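Local coordinates for protein beta-mannosidase (Trichoderma harzianum, PDB 4CVU) that probably cleaves terminal beta-linked mannose residues from beta-mannosides as a fungal glycoside hydrolase of family 2, at residues D458-K461 and A462-G466; G487-F490 and E491-M494; P503-Y506 and P507-G511; Q512-N515 and L516-T520; N560-S563 and G564-Y567. All coordinates share one frame; numbering follows the deposited sequence.

Overall arrangement
The five local contacts range from the buried middle of a helix to an exposed loop. Contact 4, with most of its residues buried, lies within helix 506-528 and contact 3 at its start; both meet mannoses of an attached glycan. Contact 1, near the start of helix 458-475, is partly buried; its Lys461 and Val465 pack on Asn515 and Thr520 of contact 4. Contact 2 opens helix 490-501 and meets contact 4 through aromatic rings and a Glu491-Tyr513 bond. Contact 3 adds sodium ions at the outer helix end. Contact 5 lies at the surface, its centre about 36 Å from that of contact 1, and relies on a turn, a CH-pi contact and a tyrosine hydroxyl.

Contact 1: residues D458-K461 and A462-G466; sequences DDFK and ANVVG. With MAN (alpha-D-mannopyranose), chain E.
Val465 N donates to Lys461 O at 2.8 Å with an N-H...O angle of 163°, the shortest polar bond of the pair 458-461 and 462-466. One residue back, Val464 N reaches Phe460 O at 2.9 Å, and Asn463 N and Ala462 N find Asp459 O and Asp458 O in the same i to i+4 pattern of an alpha helix. Two side-chain pairs follow that spacing. CE2 of the Phe460 ring lies 3.7 Å from CG2 of Val464, which approaches obliquely. With CG anti to the backbone N and beside the carbonyl carbon (chi1 -178°), the ring can meet Val464 one turn on. Lys461 and Val465 run alongside one another, pointing the same way, with Lys461 CG 4.2 Å from Val465 CG2; that same methyl also lies 3.4 Å from Lys461 O. This is the first part of helix 458-475, the connection between strands 442-446 and 481-485 in a beta-alpha-beta unit of the catalytic barrel. Asp458 and Asp459 stand at its N-terminal end, where their charge probably suits the helix dipole. Phe460 packs also on Pro455 and Arg192, while Val464 and Val465 reach Leu521 and Thr520 of helix 506-528. Asn463 turns away from this packing: its OD1 accepts from Arg133 and Asn130 and its ND2 donates to the carbonyl of Asp129, tying the helix to the galactose-binding-like domain. At the outer side, CG1 of Val465 touches O6 of a glycan mannose at 3.6 Å.

Contact 2: residues G487-F490 and E491-M494; sequences GNEF and ENLM
The start of helix 490-501 follows the Asn-Glu sequence just beyond barrel strand 481-485, the place where clan GH-A hydrolases such as those of family 2 carry their acid/base, a role consistent here with Glu489. Glu489 sits at the N-cap position, and the first turn is wide: Met494 N donates to Glu489 O at 3.2 Å, an i to i+5 bond of pi type, while Leu493 N makes only a weak 3.4 Å bond to Phe490 O. CG of Met494 presses on the accepting oxygen as well, 3.4 Å from Glu489 O. A chi1 of 71° curls the Asn492 amide back over the helix start, bringing its OD1 to 3.3 Å from Glu489 CA and beside the Glu489 chain, which it crosses obliquely, the Glu489 carboxylate and Asn492 amide planes 34° apart. There a water bridges, accepting from Phe490 N at 2.9 Å and donating to Asn492 OD1. Further along the glutamate, CG meets CD2 of Leu493 at 3.9 Å, the two chains crossing at a slant, and OE1 takes a weak bond from Asn488 ND2. Asn488 is itself fixed by Arg420 and Ser450. Glu491 N is buried without a partner, obliquely placed against the Phe490 ring. The Glu491 side chain, by contrast, extends away to bond Tyr513 OH through OE2, and the Phe490 ring meets that of Phe517 with the planes inclined. Through these two residues helix 490-501 is joined to the next helix, 506-528, while Gly487 and Asn488 lead back toward strand 481-485.

Contact 3: residues P503-Y506 and P507-G511; sequences PATY and PYVLG. With NA (sodium ion), chain B; NA (sodium ion), chain C; MAN (alpha-D-mannopyranose), chain D; MAN (alpha-D-mannopyranose), chain F.
The Tyr506 ring is the apolar centre, with Leu510 CB over one face and Val509 CG2 approaching obliquely, 3.9 Å from Tyr506 CD1. Because CG stands anti to the backbone N (chi1 177°), the ring lies alongside Val509 and Leu510, and its hydroxyl oxygen ends 3.8 Å from Leu510 CD1. Leu495 of helix 490-501 meets both Tyr506 and Leu510. At the base of the side chain, Tyr506 CB packs on Pro507 CD at 3.5 Å. The backbone then takes up helix 506-528: Leu510 N bonds to Tyr506 O at 2.8 Å and Val509 N to Thr505 O, both nearly straight. Outward lie sugars and ions. Tyr508 O accepts from O6 of one glycan mannose at 2.7 Å, and Gly511 O from O6 of another; a side chain at Gly511 would run into the first sugar. Ala504 O binds one sodium ion at 2.5 Å. Thr505 OG1 lies 2.0 Å from a second sodium ion, which Asp502 also binds; the distance is short for sodium, so the ion's identity is doubtful. Hydrophobic packing faces the neighbouring helix, while outward carbonyls and a hydroxyl serve sugar and metal, consistent with a helix start whose outer side meets attached sugars.

Contact 4: residues Q512-N515 and L516-T520; sequences QYEN and LFITT. With MAN (alpha-D-mannopyranose), chain D; NAG (2-acetamido-2-deoxy-beta-D-glucopyranose), chain G; MAN (alpha-D-mannopyranose), chain F.
Two carbonyls of segment 512-515 each take two donors from segment 516-520. Glu514 O receives Thr519 N at 2.9 Å, well aligned, and Ile518 N also at 2.9 Å, the latter bent (137°) and above the carbonyl plane. Asn515 O is held by Thr520 N at 2.9 Å and by Thr520 OG1 at the same length, one from each face of its plane. Phe517 N bonds to Tyr513 O, which lies at the edge of the Phe517 ring near its plane. The rings themselves meet obliquely, planes 35° apart, with Tyr513 CD1 3.6 Å from Phe517 CD2. The i to i+5 bonds of Thr519 N and Thr520 N mark a wider pi-type turn at 516-520 within helix 506-528, beside an i to i+4 bond that persists at Ile518. Glu514 extends from the helix beside Ile518, its CG anti to its own carbonyl carbon (chi1 -69°). Its carboxylate grips one N-acetylglucosamine with both oxygens: OE1 takes the sugar O3 at a very short 2.5 Å and OE2 takes the amide N2 at 2.8 Å. A glutamine in its place would probably leave one of these sugar donors without an acceptor and hold that sugar less firmly. Tyr558 OH bonds to OE2 too, steadying the carboxylate. Next to it, Asn515 OD1 accepts from a water that also meets Thr519 OG1 and O6 of a glycan mannose, while Asn515 ND2 is held by Asp456. Gln512 packs on a second mannose, its amide end bonded to Gln173. Further out, Phe449 meets the Phe517 ring edge-to-face.

Contact 5: residues N560-S563 and G564-Y567; sequences NTTS and GHIY. With NAG (2-acetamido-2-deoxy-beta-D-glucopyranose), chain H.
His565 CB starts 3.4 Å from Thr562 O, and the ring then presents one face to Thr562. CG and ND1 each lie 3.8 Å from Thr562 CB, NE2 approaches the methyl CG2, and CD2 nears Ser563 O. The result is a CH-pi contact: Thr562 CB stands 3.7 Å from the ring centroid, only 8° off the normal. A chi1 of -67°, with CG anti to the carbonyl carbon, folds the imidazole back across the turn. Replaced by alanine, the residue would lose that ring, and Thr562 would probably be left without its flat support and freer to turn. His565 also touches Pro369. Tyr567 adds two contacts: its OH accepts from Thr562 N at 3.1 Å, and its CE1 lies 3.6 Å from Thr561 CG2. Asn560, first residue of an Asn-Thr-Thr sequon, carries N-acetylglucosamine through a covalent ND2 to C1 bond of 1.5 Å. His565 N donates to Thr562 O at 3.2 Å from above the carbonyl plane. That bond closes a type II beta turn from Thr562 to His565, with Gly564 at its third position, where a CB would be jammed against Ser563 O.

Contact 1: residues D458-K461 and A462-G466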
# COMPACT_ATOMS: atom_id res chain seq x y z
N ASP A 458 -7.96 -41.83 24.21
CA ASP A 458 -9.03 -41.56 25.18
C ASP A 458 -9.10 -40.08 25.56
O ASP A 458 -10.17 -39.54 25.70
CB ASP A 458 -8.86 -42.43 26.46
CG ASP A 458 -9.06 -43.94 26.21
OD1 ASP A 458 -9.58 -44.35 25.16
OD2 ASP A 458 -8.70 -44.77 27.08
N ASP A 459 -7.96 -39.43 25.74
CA ASP A 459 -7.98 -38.02 26.14
C ASP A 459 -8.47 -37.11 24.99
O ASP A 459 -9.24 -36.19 25.24
CB ASP A 459 -6.59 -37.55 26.60
CG ASP A 459 -6.29 -37.94 28.06
OD1 ASP A 459 -7.21 -38.37 28.79
OD2 ASP A 459 -5.13 -37.80 28.48
N PHE A 460 -8.01 -37.39 23.77
CA PHE A 460 -8.43 -36.61 22.57
C PHE A 460 -9.93 -36.73 22.38
O PHE A 460 -10.64 -35.73 22.28
CB PHE A 460 -7.67 -37.08 21.32
CG PHE A 460 -8.01 -36.29 20.06
CD1 PHE A 460 -7.36 -35.09 19.78
CD2 PHE A 460 -8.96 -36.76 19.16
CE1 PHE A 460 -7.65 -34.36 18.63
CE2 PHE A 460 -9.27 -36.04 18.00
CZ PHE A 460 -8.61 -34.85 17.74
N LYS A 461 -10.42 -37.96 22.37
CA LYS A 461 -11.87 -38.19 22.32
C LYS A 461 -12.63 -37.47 23.43
O LYS A 461 -13.66 -36.83 23.16
CB LYS A 461 -12.18 -39.67 22.39
CG LYS A 461 -13.65 -40.01 22.29
CD LYS A 461 -13.95 -41.45 22.75
CE LYS A 461 -13.40 -42.47 21.76
NZ LYS A 461 -13.30 -43.81 22.38
N ALA A 462 -12.15 -37.59 24.66
CA ALA A 462 -12.86 -36.92 25.76
C ALA A 462 -12.99 -35.41 25.46
O ALA A 462 -14.03 -34.83 25.67
CB ALA A 462 -12.15 -37.16 27.08
N ASN A 463 -11.92 -34.82 24.93
CA ASN A 463 -11.91 -33.39 24.57
C ASN A 463 -12.92 -33.12 23.45
O ASN A 463 -13.75 -32.24 23.57
CB ASN A 463 -10.49 -32.95 24.14
CG ASN A 463 -10.30 -31.43 24.19
OD1 ASN A 463 -11.20 -30.69 24.53
ND2 ASN A 463 -9.11 -30.98 23.84
N VAL A 464 -12.89 -33.94 22.41
CA VAL A 464 -13.86 -33.83 21.31
C VAL A 464 -15.29 -33.91 21.83
O VAL A 464 -16.17 -33.13 21.44
CB VAL A 464 -13.61 -34.92 20.23
CG1 VAL A 464 -14.79 -34.99 19.28
CG2 VAL A 464 -12.34 -34.62 19.44
N VAL A 465 -15.55 -34.87 22.73
CA VAL A 465 -16.90 -35.06 23.28
C VAL A 465 -17.34 -33.81 24.05
O VAL A 465 -18.49 -33.41 23.95
CB VAL A 465 -16.96 -36.34 24.17
CG1 VAL A 465 -18.19 -36.32 25.05
CG2 VAL A 465 -16.92 -37.60 23.29
N GLY A 466 -16.43 -33.17 24.77
CA GLY A 466 -16.77 -31.88 25.40
C GLY A 466 -17.25 -30.91 24.32
O GLY A 466 -18.27 -30.24 24.47
C1 MAN E . -19.89 -32.76 31.36
C2 MAN E . -19.23 -31.39 31.33
C3 MAN E . -19.55 -30.70 30.01
C4 MAN E . -19.14 -31.56 28.83
C5 MAN E . -19.72 -32.97 28.98
C6 MAN E . -19.17 -33.95 27.95
O2 MAN E . -17.84 -31.56 31.44
O3 MAN E . -18.91 -29.45 29.98
O4 MAN E . -19.67 -30.97 27.65
O5 MAN E . -19.45 -33.53 30.26
O6 MAN E . -19.90 -35.17 28.02

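Contact 2: residues G487-F490 and E491-M494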
# COMPACT_ATOMS: atom_id res chain seq x y z
N GLY A 487 -17.42 -34.15 9.34
CA GLY A 487 -16.21 -33.50 8.87
C GLY A 487 -16.02 -33.54 7.37
O GLY A 487 -16.74 -34.25 6.64
N ASN A 488 -15.03 -32.81 6.92
CA ASN A 488 -14.83 -32.59 5.50
C ASN A 488 -13.88 -33.60 4.88
O ASN A 488 -12.79 -33.79 5.33
CB ASN A 488 -14.39 -31.13 5.30
CG ASN A 488 -13.89 -30.84 3.91
OD1 ASN A 488 -14.64 -30.93 2.96
ND2 ASN A 488 -12.60 -30.55 3.79
N GLU A 489 -14.33 -34.21 3.79
CA GLU A 489 -13.52 -35.08 2.91
C GLU A 489 -12.85 -36.36 3.47
O GLU A 489 -11.67 -36.57 3.26
CB GLU A 489 -12.47 -34.25 2.17
CG GLU A 489 -12.92 -33.89 0.75
CD GLU A 489 -12.55 -32.48 0.34
OE1 GLU A 489 -11.60 -31.91 0.95
OE2 GLU A 489 -13.20 -31.95 -0.63
N PHE A 490 -13.60 -37.19 4.17
CA PHE A 490 -13.08 -38.38 4.73
C PHE A 490 -13.21 -39.55 3.75
O PHE A 490 -12.25 -39.95 3.20
CB PHE A 490 -13.81 -38.69 6.03
CG PHE A 490 -13.27 -37.92 7.16
CD1 PHE A 490 -13.61 -36.60 7.34
CD2 PHE A 490 -12.35 -38.47 7.99
CE1 PHE A 490 -13.06 -35.88 8.36
CE2 PHE A 490 -11.78 -37.76 9.03
CZ PHE A 490 -12.15 -36.45 9.22
N GLU A 491 -14.41 -40.02 3.52
CA GLU A 491 -14.63 -41.24 2.77
C GLU A 491 -14.37 -41.11 1.26
O GLU A 491 -14.14 -42.11 0.54
CB GLU A 491 -16.07 -41.71 2.98
CG GLU A 491 -16.33 -42.41 4.35
CD GLU A 491 -17.78 -42.89 4.51
OE1 GLU A 491 -18.32 -43.45 3.54
OE2 GLU A 491 -18.38 -42.72 5.60
N ASN A 492 -14.49 -39.88 0.76
CA ASN A 492 -14.26 -39.63 -0.67
C ASN A 492 -12.81 -39.28 -1.02
O ASN A 492 -12.44 -39.32 -2.20
CB ASN A 492 -15.23 -38.57 -1.18
CG ASN A 492 -14.91 -37.19 -0.67
OD1 ASN A 492 -14.63 -36.99 0.50
ND2 ASN A 492 -14.98 -36.20 -1.56
N LEU A 493 -12.00 -38.92 -0.01
CA LEU A 493 -10.63 -38.45 -0.24
C LEU A 493 -9.58 -39.04 0.74
O LEU A 493 -8.73 -39.84 0.36
CB LEU A 493 -10.58 -36.92 -0.21
CG LEU A 493 -9.25 -36.24 -0.55
CD1 LEU A 493 -8.84 -36.57 -1.97
CD2 LEU A 493 -9.32 -34.74 -0.37
N MET A 494 -9.63 -38.64 2.01
CA MET A 494 -8.56 -38.98 2.93
C MET A 494 -8.47 -40.44 3.32
O MET A 494 -7.36 -40.96 3.48
CB MET A 494 -8.63 -38.12 4.19
CG MET A 494 -8.37 -36.66 3.92
SD MET A 494 -6.98 -36.37 2.81
CE MET A 494 -5.74 -37.36 3.67
O HOH W 1 -16.20 -36.89 3.03

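Contact 3: residues P503-Y506 and P507-G511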
# COMPACT_ATOMS: atom_id res chain seq x y z
N PRO A 503 -1.59 -49.69 3.35
CA PRO A 503 -2.63 -50.71 3.29
C PRO A 503 -2.74 -51.57 4.55
O PRO A 503 -3.84 -51.92 4.97
CB PRO A 503 -2.21 -51.59 2.11
CG PRO A 503 -1.28 -50.78 1.29
CD PRO A 503 -0.72 -49.70 2.16
N ALA A 504 -1.60 -51.89 5.17
CA ALA A 504 -1.60 -52.80 6.32
C ALA A 504 -2.28 -52.19 7.54
O ALA A 504 -2.97 -52.89 8.27
CB ALA A 504 -0.19 -53.23 6.66
N THR A 505 -2.08 -50.89 7.75
CA THR A 505 -2.65 -50.19 8.90
C THR A 505 -4.06 -49.59 8.63
O THR A 505 -4.75 -49.14 9.53
CB THR A 505 -1.69 -49.07 9.33
OG1 THR A 505 -0.35 -49.59 9.45
CG2 THR A 505 -2.09 -48.46 10.67
N TYR A 506 -4.50 -49.63 7.38
CA TYR A 506 -5.77 -49.02 7.00
C TYR A 506 -7.01 -49.52 7.78
O TYR A 506 -7.81 -48.71 8.21
CB TYR A 506 -6.01 -49.18 5.49
CG TYR A 506 -7.33 -48.62 5.06
CD1 TYR A 506 -7.58 -47.27 5.14
CD2 TYR A 506 -8.36 -49.47 4.63
CE1 TYR A 506 -8.80 -46.74 4.75
CE2 TYR A 506 -9.58 -48.97 4.26
CZ TYR A 506 -9.79 -47.60 4.32
OH TYR A 506 -10.99 -47.07 3.94
N PRO A 507 -7.15 -50.85 8.00
CA PRO A 507 -8.33 -51.26 8.78
C PRO A 507 -8.34 -50.69 10.19
O PRO A 507 -9.41 -50.39 10.74
CB PRO A 507 -8.24 -52.79 8.80
CG PRO A 507 -7.40 -53.13 7.61
CD PRO A 507 -6.41 -52.00 7.48
N TYR A 508 -7.15 -50.52 10.76
CA TYR A 508 -7.04 -49.86 12.05
C TYR A 508 -7.54 -48.42 11.95
O TYR A 508 -8.35 -48.03 12.77
CB TYR A 508 -5.59 -49.89 12.60
CG TYR A 508 -5.44 -49.19 13.92
CD1 TYR A 508 -5.82 -49.81 15.09
CD2 TYR A 508 -4.89 -47.93 14.00
CE1 TYR A 508 -5.69 -49.18 16.32
CE2 TYR A 508 -4.76 -47.28 15.22
CZ TYR A 508 -5.16 -47.92 16.37
OH TYR A 508 -5.02 -47.29 17.57
N VAL A 509 -7.06 -47.64 10.97
CA VAL A 509 -7.48 -46.22 10.88
C VAL A 509 -8.94 -46.09 10.45
O VAL A 509 -9.59 -45.17 10.87
CB VAL A 509 -6.56 -45.30 10.03
CG1 VAL A 509 -5.13 -45.37 10.54
CG2 VAL A 509 -6.64 -45.61 8.54
N LEU A 510 -9.46 -47.04 9.66
CA LEU A 510 -10.90 -47.05 9.38
C LEU A 510 -11.71 -47.24 10.68
O LEU A 510 -12.73 -46.57 10.88
CB LEU A 510 -11.24 -48.14 8.35
CG LEU A 510 -12.67 -48.14 7.81
CD1 LEU A 510 -13.02 -46.83 7.12
CD2 LEU A 510 -12.85 -49.28 6.84
N GLY A 511 -11.24 -48.11 11.58
CA GLY A 511 -11.93 -48.36 12.86
C GLY A 511 -11.96 -47.14 13.76
O GLY A 511 -12.93 -46.90 14.45
NA NA B . 1.56 -49.63 8.78
NA NA C . -3.03 -54.42 10.23
C1 MAN D . -11.10 -50.89 18.41
C2 MAN D . -11.33 -49.93 19.58
C3 MAN D . -11.53 -48.52 19.09
C4 MAN D . -10.41 -48.11 18.13
C5 MAN D . -10.38 -49.11 16.99
C6 MAN D . -9.32 -48.71 15.97
O2 MAN D . -10.22 -49.95 20.45
O3 MAN D . -11.55 -47.60 20.17
O4 MAN D . -10.65 -46.78 17.67
O5 MAN D . -10.13 -50.41 17.50
O6 MAN D . -9.41 -49.51 14.80
C1 MAN F . -12.23 -51.72 15.43
C2 MAN F . -12.49 -52.15 16.88
C3 MAN F . -13.94 -52.57 16.97
C4 MAN F . -14.86 -51.43 16.49
C5 MAN F . -14.47 -50.94 15.10
C6 MAN F . -15.30 -49.73 14.67
O2 MAN F . -12.37 -51.05 17.79
O3 MAN F . -14.25 -52.81 18.32
O4 MAN F . -16.19 -51.86 16.47
O5 MAN F . -13.09 -50.62 15.09
O6 MAN F . -15.01 -48.58 15.43
O HOH W 2 -4.71 -52.65 10.83

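Contact 4: residues Q512-N515 and L516-T520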
# COMPACT_ATOMS: atom_id res chain seq x y z
N GLN A 512 -10.89 -46.36 13.75
CA GLN A 512 -10.86 -45.11 14.51
C GLN A 512 -11.86 -44.10 13.95
O GLN A 512 -12.49 -43.36 14.72
CB GLN A 512 -9.46 -44.50 14.46
CG GLN A 512 -8.37 -45.25 15.20
CD GLN A 512 -7.04 -44.54 15.06
OE1 GLN A 512 -6.56 -44.34 13.94
NE2 GLN A 512 -6.45 -44.13 16.19
N TYR A 513 -11.97 -44.07 12.61
CA TYR A 513 -12.92 -43.23 11.92
C TYR A 513 -14.34 -43.55 12.37
O TYR A 513 -15.07 -42.66 12.79
CB TYR A 513 -12.79 -43.34 10.39
CG TYR A 513 -13.98 -42.78 9.61
CD1 TYR A 513 -14.20 -41.42 9.51
CD2 TYR A 513 -14.87 -43.64 8.95
CE1 TYR A 513 -15.30 -40.91 8.79
CE2 TYR A 513 -15.94 -43.15 8.23
CZ TYR A 513 -16.14 -41.78 8.15
OH TYR A 513 -17.22 -41.27 7.43
N GLU A 514 -14.70 -44.82 12.26
CA GLU A 514 -16.02 -45.28 12.71
C GLU A 514 -16.21 -45.00 14.19
O GLU A 514 -17.24 -44.51 14.61
CB GLU A 514 -16.20 -46.77 12.44
CG GLU A 514 -16.30 -47.09 10.97
CD GLU A 514 -16.68 -48.53 10.72
OE1 GLU A 514 -16.39 -49.38 11.61
OE2 GLU A 514 -17.24 -48.81 9.63
N ASN A 515 -15.18 -45.29 14.98
CA ASN A 515 -15.29 -45.16 16.43
C ASN A 515 -15.50 -43.70 16.82
O ASN A 515 -16.38 -43.39 17.64
CB ASN A 515 -14.05 -45.72 17.12
CG ASN A 515 -14.11 -45.56 18.63
OD1 ASN A 515 -14.91 -46.20 19.29
ND2 ASN A 515 -13.32 -44.66 19.16
N LEU A 516 -14.73 -42.79 16.21
CA LEU A 516 -14.87 -41.35 16.56
C LEU A 516 -16.11 -40.74 15.91
O LEU A 516 -17.00 -40.20 16.60
CB LEU A 516 -13.64 -40.53 16.17
CG LEU A 516 -13.65 -39.07 16.66
CD1 LEU A 516 -13.88 -39.02 18.14
CD2 LEU A 516 -12.38 -38.31 16.29
N PHE A 517 -16.18 -40.84 14.58
CA PHE A 517 -17.18 -40.08 13.81
C PHE A 517 -18.57 -40.76 13.75
O PHE A 517 -19.55 -40.13 13.38
CB PHE A 517 -16.65 -39.74 12.42
CG PHE A 517 -15.46 -38.82 12.45
CD1 PHE A 517 -15.63 -37.44 12.61
CD2 PHE A 517 -14.17 -39.32 12.41
CE1 PHE A 517 -14.55 -36.58 12.67
CE2 PHE A 517 -13.08 -38.46 12.46
CZ PHE A 517 -13.27 -37.09 12.61
N ILE A 518 -18.67 -42.01 14.17
CA ILE A 518 -19.99 -42.66 14.15
C ILE A 518 -20.41 -43.09 15.57
O ILE A 518 -21.36 -42.56 16.11
CB ILE A 518 -20.01 -43.84 13.17
CG1 ILE A 518 -19.65 -43.38 11.76
CG2 ILE A 518 -21.38 -44.50 13.16
CD1 ILE A 518 -19.54 -44.53 10.76
N THR A 519 -19.68 -44.04 16.15
CA THR A 519 -20.00 -44.58 17.48
C THR A 519 -20.03 -43.46 18.52
O THR A 519 -21.02 -43.29 19.19
CB THR A 519 -19.02 -45.72 17.88
OG1 THR A 519 -18.92 -46.68 16.82
CG2 THR A 519 -19.50 -46.44 19.14
N THR A 520 -18.99 -42.64 18.62
CA THR A 520 -18.98 -41.58 19.65
C THR A 520 -19.88 -40.42 19.22
O THR A 520 -20.85 -40.09 19.91
CB THR A 520 -17.57 -41.03 19.91
OG1 THR A 520 -16.69 -42.11 20.21
CG2 THR A 520 -17.57 -40.06 21.09
C1 MAN D . -11.10 -50.89 18.41
C2 MAN D . -11.33 -49.93 19.58
C3 MAN D . -11.53 -48.52 19.09
C4 MAN D . -10.41 -48.11 18.13
C5 MAN D . -10.38 -49.11 16.99
C6 MAN D . -9.32 -48.71 15.97
O2 MAN D . -10.22 -49.95 20.45
O3 MAN D . -11.55 -47.60 20.17
O4 MAN D . -10.65 -46.78 17.67
O5 MAN D . -10.13 -50.41 17.50
O6 MAN D . -9.41 -49.51 14.80
C1 NAG G . -16.40 -52.53 7.46
C2 NAG G . -16.66 -52.42 8.94
C3 NAG G . -15.46 -51.79 9.62
C4 NAG G . -14.17 -52.54 9.29
C5 NAG G . -14.09 -52.59 7.77
C6 NAG G . -12.82 -53.20 7.21
C7 NAG G . -18.94 -51.99 9.71
C8 NAG G . -20.01 -51.00 9.98
N2 NAG G . -17.78 -51.54 9.23
O3 NAG G . -15.70 -51.65 10.99
O4 NAG G . -13.09 -51.78 9.79
O5 NAG G . -15.22 -53.26 7.24
O6 NAG G . -12.60 -54.33 7.98
O7 NAG G . -19.18 -53.16 9.90
C1 MAN F . -12.23 -51.72 15.43
C2 MAN F . -12.49 -52.15 16.88
C3 MAN F . -13.94 -52.57 16.97
C4 MAN F . -14.86 -51.43 16.49
C5 MAN F . -14.47 -50.94 15.10
C6 MAN F . -15.30 -49.73 14.67
O2 MAN F . -12.37 -51.05 17.79
O3 MAN F . -14.25 -52.81 18.32
O4 MAN F . -16.19 -51.86 16.47
O5 MAN F . -13.09 -50.62 15.09
O6 MAN F . -15.01 -48.58 15.43
O HOH W 3 -16.49 -47.89 17.32

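Contact 5: residues N560-S563 and G564-Y567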
# COMPACT_ATOMS: atom_id res chain seq x y z
N ASN A 560 -19.41 -50.69 -1.27
CA ASN A 560 -20.31 -51.82 -1.55
C ASN A 560 -21.34 -51.35 -2.55
O ASN A 560 -22.50 -51.13 -2.20
CB ASN A 560 -21.04 -52.30 -0.30
CG ASN A 560 -20.12 -52.93 0.72
OD1 ASN A 560 -19.63 -54.04 0.53
ND2 ASN A 560 -19.87 -52.21 1.82
N THR A 561 -20.92 -51.20 -3.80
CA THR A 561 -21.75 -50.57 -4.83
C THR A 561 -22.09 -51.53 -5.95
O THR A 561 -21.50 -52.61 -6.09
CB THR A 561 -21.06 -49.34 -5.41
OG1 THR A 561 -19.81 -49.72 -5.95
CG2 THR A 561 -20.86 -48.28 -4.34
N THR A 562 -23.08 -51.13 -6.75
CA THR A 562 -23.49 -51.90 -7.90
C THR A 562 -23.30 -51.03 -9.14
O THR A 562 -23.55 -49.81 -9.11
CB THR A 562 -24.97 -52.31 -7.79
OG1 THR A 562 -25.17 -53.06 -6.58
CG2 THR A 562 -25.38 -53.15 -8.98
N SER A 563 -22.84 -51.65 -10.23
CA SER A 563 -22.70 -50.94 -11.52
C SER A 563 -24.05 -50.38 -11.96
O SER A 563 -25.09 -51.02 -11.79
CB SER A 563 -22.15 -51.88 -12.58
OG SER A 563 -22.94 -53.07 -12.62
N GLY A 564 -24.05 -49.17 -12.49
CA GLY A 564 -25.30 -48.56 -12.93
C GLY A 564 -26.03 -47.78 -11.83
O GLY A 564 -26.83 -46.90 -12.13
N HIS A 565 -25.79 -48.11 -10.56
CA HIS A 565 -26.45 -47.39 -9.45
C HIS A 565 -25.72 -46.10 -9.13
O HIS A 565 -24.54 -45.96 -9.47
CB HIS A 565 -26.50 -48.26 -8.22
CG HIS A 565 -27.40 -49.45 -8.36
ND1 HIS A 565 -27.96 -50.08 -7.28
CD2 HIS A 565 -27.84 -50.11 -9.45
CE1 HIS A 565 -28.70 -51.09 -7.69
NE2 HIS A 565 -28.65 -51.12 -9.01
N ILE A 566 -26.42 -45.17 -8.49
CA ILE A 566 -25.87 -43.83 -8.18
C ILE A 566 -25.99 -43.56 -6.68
O ILE A 566 -27.02 -43.85 -6.08
CB ILE A 566 -26.61 -42.74 -8.95
CG1 ILE A 566 -26.32 -42.86 -10.44
CG2 ILE A 566 -26.20 -41.35 -8.46
CD1 ILE A 566 -27.24 -42.04 -11.31
N TYR A 567 -24.94 -42.99 -6.10
CA TYR A 567 -24.88 -42.76 -4.68
C TYR A 567 -24.23 -41.42 -4.43
O TYR A 567 -23.32 -41.01 -5.13
CB TYR A 567 -24.01 -43.81 -3.98
CG TYR A 567 -24.29 -45.24 -4.38
CD1 TYR A 567 -23.66 -45.81 -5.49
CD2 TYR A 567 -25.21 -46.00 -3.68
CE1 TYR A 567 -23.93 -47.13 -5.86
CE2 TYR A 567 -25.49 -47.33 -4.05
CZ TYR A 567 -24.84 -47.87 -5.14
OH TYR A 567 -25.10 -49.19 -5.53
C1 NAG H . -19.05 -52.63 2.96
C2 NAG H . -17.54 -52.44 3.12
C3 NAG H . -17.01 -53.02 4.42
C4 NAG H . -17.85 -52.53 5.59
C5 NAG H . -19.32 -52.79 5.33
C6 NAG H . -20.22 -52.20 6.40
C7 NAG H . -16.45 -52.28 0.94
C8 NAG H . -15.82 -53.05 -0.20
N2 NAG H . -16.89 -53.02 1.96
O3 NAG H . -15.65 -52.63 4.54
O4 NAG H . -17.51 -53.17 6.80
O5 NAG H . -19.69 -52.14 4.13
O6 NAG H . -19.92 -50.84 6.60
O7 NAG H . -16.52 -51.04 0.89